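Local coordinates for protein xylulose kinase (Bifidobacterium adolescentis ATCC 15703, PDB 3I8B) that probably phosphorylates D-xylulose to D-xylulose 5-phosphate at the expense of ATP, as a member of the FGGY family of carbohydrate kinases, at residues 366-371 and 500-505; 360-365 and 399-404; 6-11 and 60-65; 64-69 and 260-265; 140-145 and 201-206. One frame throughout, in Å; residues are numbered along the deposited sequence.

The five contacts fall into three groups in space. Contacts 1 and 2 lie together on the C-terminal FGGY domain's side, centres about 11 Å apart, and touch where Leu-367 packs on Ala-402 and Phe-403. Contacts 3 and 4, centres about 8 Å apart, share Asp-64 and Val-65 and lie at the ends of neighbouring strands of the N-terminal sheet; centres of contacts 1 and 3 are about 47 Å apart. Contact 5 lies nearest the chain's centre, about 30 Å from contact 3 and 31 Å from contact 1, centre to centre. It borders the probable substrate site: Tyr-142's side chain is about 4 Å from that of His-75, a predicted substrate-binding residue.

Contact 1 (366-371 and 500-505)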
# COMPACT_ATOMS: atom_id res chain seq x y z
N THR A 366 -14.49 1.29 27.88
CA THR A 366 -14.19 1.24 26.45
C THR A 366 -13.17 2.32 26.10
O THR A 366 -13.29 3.48 26.53
CB THR A 366 -15.45 1.48 25.62
OG1 THR A 366 -16.39 0.42 25.87
CG2 THR A 366 -15.11 1.53 24.14
N LEU A 367 -12.16 1.93 25.33
CA LEU A 367 -11.20 2.86 24.77
C LEU A 367 -11.48 3.04 23.29
O LEU A 367 -11.56 2.04 22.56
CB LEU A 367 -9.78 2.33 24.95
CG LEU A 367 -8.70 3.12 24.19
CD1 LEU A 367 -8.70 4.60 24.64
CD2 LEU A 367 -7.31 2.49 24.36
N VAL A 368 -11.66 4.28 22.85
CA VAL A 368 -11.61 4.61 21.43
C VAL A 368 -10.25 5.24 21.19
O VAL A 368 -10.03 6.41 21.52
CB VAL A 368 -12.74 5.58 21.00
CG1 VAL A 368 -12.59 5.95 19.51
CG2 VAL A 368 -14.10 4.96 21.26
N PRO A 369 -9.32 4.47 20.61
CA PRO A 369 -7.90 4.80 20.69
C PRO A 369 -7.42 5.75 19.60
O PRO A 369 -6.39 5.45 18.99
CB PRO A 369 -7.22 3.44 20.46
CG PRO A 369 -8.32 2.49 20.00
CD PRO A 369 -9.55 3.28 19.77
N TYR A 370 -8.12 6.85 19.37
CA TYR A 370 -7.70 7.78 18.32
C TYR A 370 -6.59 8.72 18.80
O TYR A 370 -6.67 9.94 18.63
CB TYR A 370 -8.89 8.58 17.77
CG TYR A 370 -10.00 7.73 17.19
CD1 TYR A 370 -9.81 6.38 16.89
CD2 TYR A 370 -11.25 8.28 16.93
CE1 TYR A 370 -10.83 5.61 16.36
CE2 TYR A 370 -12.27 7.52 16.40
CZ TYR A 370 -12.06 6.19 16.12
OH TYR A 370 -13.09 5.46 15.59
N PHE A 371 -5.55 8.16 19.41
CA PHE A 371 -4.41 8.96 19.82
C PHE A 371 -3.90 9.70 18.61
O PHE A 371 -3.51 9.08 17.62
CB PHE A 371 -3.31 8.07 20.40
CG PHE A 371 -3.73 7.33 21.63
CD1 PHE A 371 -3.69 7.94 22.87
CD2 PHE A 371 -4.18 6.02 21.55
CE1 PHE A 371 -4.08 7.27 24.01
CE2 PHE A 371 -4.57 5.34 22.68
CZ PHE A 371 -4.52 5.96 23.91
N GLU A 500 -19.65 -4.17 20.03
CA GLU A 500 -20.90 -3.40 20.05
C GLU A 500 -20.79 -2.19 20.98
O GLU A 500 -21.29 -1.11 20.66
CB GLU A 500 -22.11 -4.28 20.40
CG GLU A 500 -22.47 -5.26 19.27
CD GLU A 500 -23.60 -6.23 19.62
OE1 GLU A 500 -23.77 -6.54 20.83
OE2 GLU A 500 -24.32 -6.68 18.70
N ALA A 501 -20.12 -2.37 22.12
CA ALA A 501 -19.85 -1.27 23.05
C ALA A 501 -18.88 -0.25 22.44
O ALA A 501 -19.06 0.95 22.59
CB ALA A 501 -19.28 -1.82 24.36
N TYR A 502 -17.86 -0.75 21.77
CA TYR A 502 -16.88 0.09 21.11
C TYR A 502 -17.56 0.95 20.06
O TYR A 502 -17.30 2.15 19.96
CB TYR A 502 -15.80 -0.78 20.45
CG TYR A 502 -14.76 0.00 19.66
CD1 TYR A 502 -14.95 0.31 18.32
CD2 TYR A 502 -13.58 0.43 20.27
CE1 TYR A 502 -14.00 1.02 17.60
CE2 TYR A 502 -12.62 1.14 19.56
CZ TYR A 502 -12.84 1.43 18.23
OH TYR A 502 -11.89 2.14 17.52
N ALA A 503 -18.43 0.34 19.27
CA ALA A 503 -19.10 1.07 18.20
C ALA A 503 -19.94 2.21 18.75
O ALA A 503 -19.92 3.32 18.22
CB ALA A 503 -19.94 0.13 17.34
N LYS A 504 -20.69 1.93 19.82
CA LYS A 504 -21.45 2.98 20.49
C LYS A 504 -20.52 4.12 20.87
O LYS A 504 -20.75 5.26 20.48
CB LYS A 504 -22.18 2.44 21.72
CG LYS A 504 -23.43 1.62 21.40
CD LYS A 504 -24.20 1.23 22.66
CE LYS A 504 -25.45 0.40 22.33
NZ LYS A 504 -25.12 -1.00 21.97
N ALA A 505 -19.46 3.80 21.61
CA ALA A 505 -18.53 4.83 22.08
C ALA A 505 -17.94 5.69 20.98
O ALA A 505 -17.92 6.91 21.09
CB ALA A 505 -17.41 4.21 22.93
O HOH W 1 -12.70 2.79 14.98
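Tyr-502 reaches out of helix 500-505 and runs across the chain at Leu-367 and Pro-369. CG anti to the backbone N (chi1 177°) carries the ring to the strand, though the bond to CB does not aim there. At the root, CA of Tyr-502 lies 3.8 Å from CG2 of Thr-366, a methyl that also meets CB of Ala-505 at 3.7 Å. Further out, CD2 of Tyr-502 is 3.5 Å from the carbonyl O of Leu-367 and CE2 comes to 3.3 Å from it, at the ring's edge. That oxygen is buried and has no hydrogen-bonding partner in the model; the ring edge is what covers it from this side. The same CE2 touches CD of Pro-369 at 3.7 Å, also at the edge, the two side chains crossing at about a right angle.

At the tip, the hydroxyl sits 3.4 Å from Pro-369 CD. Water 1 links Tyr-502 OH, at 2.7 Å, to the hydroxyl of Tyr-370 and lies in the plane of both rings. Tyr-370 is steadied by Val-368 CG1, which stands over the centre of one ring face. A phenylalanine here would lack the hydroxyl, which would probably break the water bridge and the OH contact with Pro-369 CD, leaving the Tyr-370 hydroxyl without this link to the helix.

Strand 366-368 pairs antiparallel with strand 385-387, whose Ser-387 also touches Ala-505, and segment 500-505 of helix 496-506 crosses strand 366-368 at -52°. Tyr-502 also packs on Cys-409, Ser-410 and Asp-413 of helix 396-420, between the two helices and the strand.

Contact 2 (360-365 and 399-404); sequences PGANGI and LARAFV
Ile-365 and Ala-362 supply the apolar part of the contact, both with CB directed at the helix. The branch methyl CG2 of Ile-365 presses on CB of Ala-402 at 3.6 Å, while its other arm reaches back along the helix until CD1 lies 4.2 Å from CD2 of Leu-399. The two branches therefore straddle almost a full turn: CG2 is anti to the backbone N and CG1 anti to the carbonyl carbon (chi1 -63°). CB of Ala-362 rests on the helix, 3.9 Å from both CG of Arg-401 and the backbone N of Ala-402.

Segment 360-365 leads from helix 348-357 into strand 366-368 of the C-terminal FGGY domain. It folds into two overlapping turns with left-handed backbone angles, closed by bonds from Gly-364 N to Gly-361 O and from Ile-365 N to Ala-362 O. The two glycines adopt backbone angles that a side chain would make awkward, and between them Ala-362 is turned toward the helix.

The guanidinium of Arg-401 packs against the pyrrolidine ring of Pro-360. A bend at chi2 (65°) swings the chain toward Pro-360, whose N lies over one face of the guanidinium, 3.3 Å from NH2. The proline N carries no hydrogen and, as an amide nitrogen, is no acceptor, so this is packing; CG of Pro-360 is 3.5 Å from the same NH2.

Polar bonds fix the guanidinium from outside the two segments: NE forms a salt bridge with Glu-405 and NH1 a hydrogen bond with Ala-355 O. Glu-405 OE2 also accepts from Gly-361 N, tying the loop to the helix through one carboxylate.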
# COMPACT_ATOMS: atom_id res chain seq x y z
N PRO A 360 -13.94 -10.02 29.26
CA PRO A 360 -14.31 -9.44 27.97
C PRO A 360 -15.26 -8.27 28.15
O PRO A 360 -16.35 -8.43 28.71
CB PRO A 360 -15.03 -10.60 27.27
CG PRO A 360 -14.46 -11.83 27.89
CD PRO A 360 -14.20 -11.47 29.33
N GLY A 361 -14.86 -7.09 27.69
CA GLY A 361 -15.66 -5.89 27.89
C GLY A 361 -15.02 -5.01 28.95
O GLY A 361 -15.42 -3.85 29.12
N ALA A 362 -14.03 -5.55 29.64
CA ALA A 362 -13.29 -4.80 30.66
C ALA A 362 -14.24 -4.22 31.70
O ALA A 362 -14.07 -3.09 32.16
CB ALA A 362 -12.46 -3.70 30.00
N ASN A 363 -15.26 -4.99 32.05
CA ASN A 363 -16.24 -4.55 33.03
C ASN A 363 -16.78 -3.15 32.73
O ASN A 363 -17.02 -2.37 33.65
CB ASN A 363 -15.65 -4.62 34.44
CG ASN A 363 -15.49 -6.05 34.93
OD1 ASN A 363 -16.48 -6.71 35.26
ND2 ASN A 363 -14.25 -6.54 34.97
N GLY A 364 -16.92 -2.84 31.44
CA GLY A 364 -17.64 -1.66 31.02
C GLY A 364 -16.80 -0.52 30.48
O GLY A 364 -17.34 0.42 29.90
N ILE A 365 -15.49 -0.59 30.66
CA ILE A 365 -14.62 0.46 30.14
C ILE A 365 -14.30 0.24 28.66
O ILE A 365 -13.89 -0.84 28.25
CB ILE A 365 -13.30 0.53 30.92
CG1 ILE A 365 -13.57 0.90 32.38
CG2 ILE A 365 -12.34 1.51 30.25
CD1 ILE A 365 -12.32 0.85 33.24
N LEU A 399 -8.52 -1.29 32.83
CA LEU A 399 -7.91 -0.34 31.90
C LEU A 399 -7.00 -1.08 30.93
O LEU A 399 -7.06 -0.85 29.71
CB LEU A 399 -7.12 0.74 32.63
CG LEU A 399 -7.90 1.88 33.33
CD1 LEU A 399 -6.95 2.73 34.13
CD2 LEU A 399 -8.67 2.75 32.34
N ALA A 400 -6.14 -1.93 31.47
CA ALA A 400 -5.25 -2.75 30.65
C ALA A 400 -6.05 -3.46 29.56
O ALA A 400 -5.73 -3.38 28.38
CB ALA A 400 -4.52 -3.77 31.51
N ARG A 401 -7.11 -4.14 29.98
CA ARG A 401 -7.96 -4.88 29.06
C ARG A 401 -8.62 -3.95 28.03
O ARG A 401 -8.81 -4.34 26.88
CB ARG A 401 -9.02 -5.66 29.85
CG ARG A 401 -9.97 -6.49 29.01
CD ARG A 401 -9.24 -7.62 28.28
NE ARG A 401 -10.17 -8.57 27.69
CZ ARG A 401 -10.33 -9.83 28.11
NH1 ARG A 401 -9.61 -10.29 29.12
NH2 ARG A 401 -11.20 -10.62 27.51
N ALA A 402 -8.96 -2.73 28.45
CA ALA A 402 -9.55 -1.74 27.54
C ALA A 402 -8.57 -1.26 26.47
O ALA A 402 -8.96 -0.97 25.35
CB ALA A 402 -10.13 -0.55 28.34
N PHE A 403 -7.29 -1.16 26.83
CA PHE A 403 -6.25 -0.82 25.87
C PHE A 403 -6.16 -1.90 24.78
O PHE A 403 -6.12 -1.60 23.58
CB PHE A 403 -4.90 -0.69 26.56
CG PHE A 403 -4.61 0.68 27.13
CD1 PHE A 403 -4.28 1.73 26.29
CD2 PHE A 403 -4.63 0.89 28.49
CE1 PHE A 403 -4.00 2.98 26.81
CE2 PHE A 403 -4.35 2.14 29.02
CZ PHE A 403 -4.03 3.18 28.17
N VAL A 404 -6.12 -3.16 25.20
CA VAL A 404 -6.04 -4.27 24.24
C VAL A 404 -7.32 -4.41 23.41
O VAL A 404 -7.28 -4.58 22.18
CB VAL A 404 -5.75 -5.61 24.94
CG1 VAL A 404 -5.72 -6.75 23.93
CG2 VAL A 404 -4.44 -5.54 25.70

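Contact 3 (6-11 and 60-65)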
# COMPACT_ATOMS: atom_id res chain seq x y z
N LEU A 6 13.87 -20.50 -13.13
CA LEU A 6 13.93 -19.58 -12.02
C LEU A 6 13.25 -18.27 -12.41
O LEU A 6 13.28 -17.88 -13.57
CB LEU A 6 15.39 -19.30 -11.67
CG LEU A 6 16.25 -20.45 -11.12
CD1 LEU A 6 17.68 -19.96 -10.84
CD2 LEU A 6 15.62 -21.03 -9.85
N VAL A 7 12.64 -17.62 -11.43
CA VAL A 7 12.19 -16.24 -11.57
C VAL A 7 12.82 -15.42 -10.45
O VAL A 7 13.48 -15.96 -9.55
CB VAL A 7 10.63 -16.09 -11.52
CG1 VAL A 7 9.97 -16.81 -12.69
CG2 VAL A 7 10.10 -16.61 -10.21
N ALA A 8 12.61 -14.10 -10.51
CA ALA A 8 13.15 -13.23 -9.47
C ALA A 8 12.08 -12.25 -9.06
O ALA A 8 11.45 -11.62 -9.91
CB ALA A 8 14.38 -12.51 -9.97
N GLY A 9 11.86 -12.15 -7.76
CA GLY A 9 10.95 -11.17 -7.21
C GLY A 9 11.81 -10.09 -6.59
O GLY A 9 12.68 -10.37 -5.74
N VAL A 10 11.60 -8.86 -7.04
CA VAL A 10 12.31 -7.71 -6.49
C VAL A 10 11.35 -6.93 -5.61
O VAL A 10 10.20 -6.67 -6.00
CB VAL A 10 12.89 -6.80 -7.59
CG1 VAL A 10 13.67 -5.66 -6.97
CG2 VAL A 10 13.77 -7.59 -8.54
N ASP A 11 11.83 -6.56 -4.43
CA ASP A 11 11.08 -5.73 -3.50
C ASP A 11 11.89 -4.45 -3.22
O ASP A 11 12.84 -4.46 -2.44
CB ASP A 11 10.81 -6.51 -2.21
CG ASP A 11 10.28 -5.63 -1.09
OD1 ASP A 11 9.91 -4.47 -1.35
OD2 ASP A 11 10.23 -6.12 0.06
N GLY A 60 23.65 -13.47 -6.28
CA GLY A 60 24.37 -14.29 -7.25
C GLY A 60 24.04 -13.99 -8.71
O GLY A 60 24.24 -14.83 -9.59
N GLY A 61 23.56 -12.78 -8.98
CA GLY A 61 23.23 -12.41 -10.34
C GLY A 61 21.93 -13.02 -10.79
O GLY A 61 21.32 -13.81 -10.05
N LEU A 62 21.50 -12.66 -12.00
CA LEU A 62 20.23 -13.09 -12.55
C LEU A 62 20.40 -13.68 -13.97
O LEU A 62 19.45 -13.70 -14.76
CB LEU A 62 19.27 -11.90 -12.62
CG LEU A 62 19.09 -11.05 -11.36
CD1 LEU A 62 18.25 -9.81 -11.63
CD2 LEU A 62 18.47 -11.90 -10.27
N ASP A 63 21.60 -14.14 -14.29
CA ASP A 63 21.88 -14.66 -15.63
C ASP A 63 21.03 -15.89 -15.94
O ASP A 63 20.78 -16.19 -17.11
CB ASP A 63 23.35 -15.06 -15.77
CG ASP A 63 24.29 -13.89 -15.70
OD1 ASP A 63 23.87 -12.71 -15.88
OD2 ASP A 63 25.49 -14.16 -15.47
N ASP A 64 20.59 -16.60 -14.91
CA ASP A 64 19.79 -17.81 -15.09
C ASP A 64 18.30 -17.59 -14.82
O ASP A 64 17.56 -18.54 -14.57
CB ASP A 64 20.32 -18.93 -14.19
CG ASP A 64 20.40 -18.53 -12.71
OD1 ASP A 64 20.09 -17.36 -12.37
OD2 ASP A 64 20.79 -19.38 -11.88
N VAL A 65 17.86 -16.34 -14.89
CA VAL A 65 16.49 -16.01 -14.54
C VAL A 65 15.63 -15.72 -15.79
O VAL A 65 16.05 -14.97 -16.67
CB VAL A 65 16.45 -14.83 -13.53
CG1 VAL A 65 15.04 -14.37 -13.28
CG2 VAL A 65 17.14 -15.24 -12.23
O HOH W 2 15.25 -19.84 -15.55
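Val-65 lays its CG1 methyl against the backbone of strand 6-11, 3.7 Å from both the carbonyl C of Val-7 and the N of Ala-8. Chi1 of 174° sets this branch opposite the residue's own N and onto the strand, where it also meets CB of Ala-8 at 3.9 Å. CD2 of Leu-62 approaches the same alanine CB at 4.1 Å, so two residues of the type I turn 62-65 close round one small side chain. All the residues here are buried, and side chains pack on backbone as much as on one another.

The other end is more polar and holds a water. Leu-6 CD1 lies 3.3 Å from OD2 of Asp-64, a partly exposed carboxylate whose salt-bridge partner is Arg-31 rather than anything on the strand. Water 2 lies between the backbones: it accepts from Leu-6 N at 2.9 Å and donates to Asp-64 O.

Segment 60-65 follows helix 46-58, which a Schellman motif ends at Gly-60, and runs into strand 65-72. That strand lies parallel to 6-12 in the 3-2-1-4-5 sheet of the ribonuclease H-like fold, with 16-23 on the far side of 6-12 and helix 460-474 packed on Val-7.

Contact 4 (64-69 and 260-265); sequences DVSALA and KNVEGG
Val-262 points its two methyls at consecutive peptide units of segment 64-69. CG1, anti to its own carbonyl carbon (chi1 -51°), meets the carbonyl C of Asp-64 at 3.4 Å. CG2 reaches the next carbonyl along, 3.7 Å from the O of Val-65. That oxygen is buried by the contact and has no hydrogen-bonding partner in the model, so what faces it on this side is a methyl. The side chains of Asp-64 and Val-65 leave from the far side of their chain, with CB directed away from Val-262, which explains why the valine packs on backbone here. Ser-66 is set differently: its OG lies beside the valine, 3.9 Å from CB of Val-262.

The valine opens a type II turn from Val-262 to Gly-265, closed by a bond from Gly-265 N to Val-262 O. Gly-264 occupies the third position, with a positive phi of 88° that suits a residue without CB. This turn leads into strand 267-273, the edge strand that runs parallel to 65-72 in the N-terminal domain sheet, and Ser-66 pairs with Leu-267 through the backbone. On the other side the chain turns a corner at Ser-66, on the way into the strand.

Two waters join the polar parts of the turn and the bend. Water 3 donates to Ser-66 O and, at 2.6 Å, to Gly-265 O, bridging two carbonyl oxygens that lie 3.6 Å apart and could not bond to each other. Water 4 is bonded to Ser-66 OG and donates to Glu-263 O at 3.0 Å, in the middle of the turn.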
# COMPACT_ATOMS: atom_id res chain seq x y z
N ASP A 64 20.59 -16.60 -14.91
CA ASP A 64 19.79 -17.81 -15.09
C ASP A 64 18.30 -17.59 -14.82
O ASP A 64 17.56 -18.54 -14.57
CB ASP A 64 20.32 -18.93 -14.19
CG ASP A 64 20.40 -18.53 -12.71
OD1 ASP A 64 20.09 -17.36 -12.37
OD2 ASP A 64 20.79 -19.38 -11.88
N VAL A 65 17.86 -16.34 -14.89
CA VAL A 65 16.49 -16.01 -14.54
C VAL A 65 15.63 -15.72 -15.79
O VAL A 65 16.05 -14.97 -16.67
CB VAL A 65 16.45 -14.83 -13.53
CG1 VAL A 65 15.04 -14.37 -13.28
CG2 VAL A 65 17.14 -15.24 -12.23
N SER A 66 14.44 -16.32 -15.82
CA SER A 66 13.53 -16.30 -16.97
C SER A 66 12.41 -15.24 -16.94
O SER A 66 11.84 -14.90 -17.97
CB SER A 66 12.90 -17.69 -17.14
OG SER A 66 13.87 -18.63 -17.56
N ALA A 67 12.09 -14.75 -15.75
CA ALA A 67 11.13 -13.64 -15.63
C ALA A 67 11.38 -12.93 -14.31
O ALA A 67 11.85 -13.55 -13.36
CB ALA A 67 9.70 -14.15 -15.70
N LEU A 68 11.07 -11.63 -14.27
CA LEU A 68 11.32 -10.82 -13.10
C LEU A 68 10.18 -9.80 -12.92
O LEU A 68 9.64 -9.30 -13.91
CB LEU A 68 12.66 -10.09 -13.27
CG LEU A 68 13.14 -9.10 -12.21
CD1 LEU A 68 14.67 -9.07 -12.21
CD2 LEU A 68 12.59 -7.68 -12.42
N ALA A 69 9.82 -9.54 -11.67
CA ALA A 69 8.83 -8.52 -11.32
C ALA A 69 9.31 -7.67 -10.16
O ALA A 69 9.96 -8.18 -9.24
CB ALA A 69 7.50 -9.15 -10.95
N LYS A 260 20.69 -13.62 -19.61
CA LYS A 260 21.60 -13.91 -20.72
C LYS A 260 21.83 -15.41 -20.97
O LYS A 260 22.13 -15.81 -22.09
CB LYS A 260 22.94 -13.17 -20.59
CG LYS A 260 23.94 -13.82 -19.66
CD LYS A 260 25.21 -13.00 -19.58
CE LYS A 260 26.36 -13.84 -19.03
NZ LYS A 260 27.59 -13.01 -18.79
N ASN A 261 21.67 -16.23 -19.93
CA ASN A 261 21.90 -17.67 -20.04
C ASN A 261 20.62 -18.51 -20.05
O ASN A 261 20.66 -19.70 -19.73
CB ASN A 261 22.83 -18.17 -18.92
CG ASN A 261 24.25 -17.64 -19.05
OD1 ASN A 261 24.71 -17.37 -20.16
ND2 ASN A 261 24.95 -17.48 -17.92
N VAL A 262 19.49 -17.91 -20.41
CA VAL A 262 18.25 -18.69 -20.55
C VAL A 262 17.61 -18.46 -21.92
O VAL A 262 17.79 -17.40 -22.52
CB VAL A 262 17.21 -18.34 -19.47
CG1 VAL A 262 17.82 -18.40 -18.08
CG2 VAL A 262 16.65 -16.95 -19.72
N GLU A 263 16.86 -19.47 -22.38
CA GLU A 263 16.07 -19.42 -23.61
C GLU A 263 15.07 -18.28 -23.56
O GLU A 263 14.17 -18.28 -22.72
CB GLU A 263 15.26 -20.71 -23.81
CG GLU A 263 16.06 -21.96 -24.18
CD GLU A 263 17.03 -21.74 -25.33
OE1 GLU A 263 18.22 -21.50 -25.03
OE2 GLU A 263 16.62 -21.81 -26.52
N GLY A 264 15.23 -17.30 -24.45
CA GLY A 264 14.29 -16.20 -24.56
C GLY A 264 14.60 -15.03 -23.64
O GLY A 264 13.83 -14.07 -23.59
N GLY A 265 15.71 -15.11 -22.92
CA GLY A 265 16.08 -14.05 -21.98
C GLY A 265 15.10 -13.95 -20.82
O GLY A 265 14.38 -14.90 -20.53
O HOH W 3 12.12 -16.26 -20.42
O HOH W 4 13.22 -19.43 -20.15

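Contact 5 (140-145 and 201-206); sequences ASYTLT and GTIYYD
Ile-203 is wedged between Tyr-142 and Leu-144, crossing each at about a right angle. Its CG2 approaches CD2 of Tyr-142 at 3.3 Å, while CG1 meets CB of Leu-144 at 3.6 Å. Leu-144 turns its CD1 to the edge of the Tyr-204 ring, 3.8 Å from CD2. That ring has Thr-202 CB over the centre of one face, and its OH lies 3.5 Å from CG2 of Thr-143. With an alanine in place of Tyr-204, a gap is likely to open beside Leu-144 CD1 and Thr-143 CG2, and Thr-202 CB to be uncovered.

Tyr-142 is the N-cap of helix 143-153, and its carbonyl O accepts from both N and OG1 of Thr-145. Thr-202 forms an ST turn, its OG1 accepting from Tyr-204 N and also hydrogen-bonded to Ala-199 O. From the same residue, Thr-202 O accepts from Leu-144 N at 3.0 Å, a fairly straight bond (156°) in the carbonyl plane that satisfies an N-H of the helix's first turn.

At the polar edge, Thr-143 OG1 is hydrogen-bonded to the backbone O of His-75, a predicted substrate-binding residue, and the hydroxyl of Tyr-142 to Ser-315 OG.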
# COMPACT_ATOMS: atom_id res chain seq x y z
N ALA A 140 -1.54 13.29 1.58
CA ALA A 140 -0.18 13.64 1.19
C ALA A 140 0.57 12.50 0.51
O ALA A 140 1.50 12.75 -0.26
CB ALA A 140 0.60 14.12 2.41
N SER A 141 0.18 11.26 0.79
CA SER A 141 0.89 10.12 0.21
C SER A 141 0.85 10.11 -1.30
O SER A 141 1.83 9.76 -1.96
CB SER A 141 0.30 8.79 0.71
OG SER A 141 0.67 8.56 2.06
N TYR A 142 -0.30 10.48 -1.85
CA TYR A 142 -0.61 10.22 -3.25
C TYR A 142 0.17 11.03 -4.28
O TYR A 142 0.49 12.21 -4.07
CB TYR A 142 -2.11 10.31 -3.50
CG TYR A 142 -2.92 9.41 -2.61
CD1 TYR A 142 -2.34 8.30 -1.98
CD2 TYR A 142 -4.28 9.64 -2.40
CE1 TYR A 142 -3.08 7.47 -1.16
CE2 TYR A 142 -5.02 8.82 -1.59
CZ TYR A 142 -4.43 7.73 -0.98
OH TYR A 142 -5.19 6.91 -0.17
N THR A 143 0.49 10.37 -5.40
CA THR A 143 1.39 10.90 -6.40
C THR A 143 0.95 12.28 -6.92
O THR A 143 1.77 13.18 -7.05
CB THR A 143 1.52 9.93 -7.61
OG1 THR A 143 1.59 8.58 -7.14
CG2 THR A 143 2.76 10.27 -8.44
N LEU A 144 -0.33 12.41 -7.25
CA LEU A 144 -0.83 13.68 -7.77
C LEU A 144 -0.50 14.84 -6.82
O LEU A 144 -0.20 15.94 -7.27
CB LEU A 144 -2.34 13.63 -8.00
CG LEU A 144 -2.95 14.87 -8.67
CD1 LEU A 144 -2.33 15.10 -10.06
CD2 LEU A 144 -4.46 14.73 -8.78
N THR A 145 -0.54 14.59 -5.52
CA THR A 145 -0.28 15.67 -4.56
C THR A 145 1.17 16.12 -4.63
O THR A 145 1.46 17.31 -4.45
CB THR A 145 -0.66 15.30 -3.11
OG1 THR A 145 0.37 14.48 -2.53
CG2 THR A 145 -1.99 14.55 -3.09
N GLY A 201 -2.76 4.03 -7.14
CA GLY A 201 -2.29 4.83 -6.03
C GLY A 201 -1.84 6.23 -6.40
O GLY A 201 -1.32 6.94 -5.55
N THR A 202 -2.06 6.64 -7.65
CA THR A 202 -1.66 7.97 -8.12
C THR A 202 -2.71 9.07 -7.87
O THR A 202 -2.36 10.25 -7.77
CB THR A 202 -1.35 7.96 -9.63
OG1 THR A 202 -2.52 7.57 -10.36
CG2 THR A 202 -0.21 6.98 -9.93
N ILE A 203 -3.97 8.64 -7.75
CA ILE A 203 -5.18 9.48 -7.89
C ILE A 203 -5.26 10.33 -9.17
O ILE A 203 -5.94 11.37 -9.20
CB ILE A 203 -5.57 10.28 -6.60
CG1 ILE A 203 -4.63 11.47 -6.35
CG2 ILE A 203 -5.67 9.34 -5.41
CD1 ILE A 203 -5.17 12.45 -5.29
N TYR A 204 -4.58 9.87 -10.22
CA TYR A 204 -4.86 10.30 -11.60
C TYR A 204 -5.09 9.11 -12.52
O TYR A 204 -4.95 9.21 -13.75
CB TYR A 204 -3.80 11.25 -12.18
CG TYR A 204 -2.35 10.84 -12.03
CD1 TYR A 204 -1.82 9.81 -12.81
CD2 TYR A 204 -1.50 11.52 -11.16
CE1 TYR A 204 -0.49 9.45 -12.71
CE2 TYR A 204 -0.15 11.16 -11.06
CZ TYR A 204 0.35 10.12 -11.84
OH TYR A 204 1.67 9.74 -11.75
N TYR A 205 -5.47 7.99 -11.92
CA TYR A 205 -5.83 6.79 -12.69
C TYR A 205 -7.09 6.15 -12.12
O TYR A 205 -7.24 6.03 -10.91
CB TYR A 205 -4.68 5.78 -12.69
CG TYR A 205 -5.02 4.45 -13.33
CD1 TYR A 205 -5.03 4.29 -14.71
CD2 TYR A 205 -5.34 3.35 -12.54
CE1 TYR A 205 -5.35 3.05 -15.30
CE2 TYR A 205 -5.66 2.12 -13.11
CZ TYR A 205 -5.66 1.97 -14.48
OH TYR A 205 -5.97 0.73 -15.04
N ASP A 206 -7.99 5.74 -13.00
CA ASP A 206 -9.19 5.04 -12.56
C ASP A 206 -9.22 3.58 -13.04
O ASP A 206 -9.41 3.31 -14.23
CB ASP A 206 -10.45 5.76 -13.02
CG ASP A 206 -11.72 5.07 -12.53
OD1 ASP A 206 -11.90 4.95 -11.30
OD2 ASP A 206 -12.52 4.65 -13.38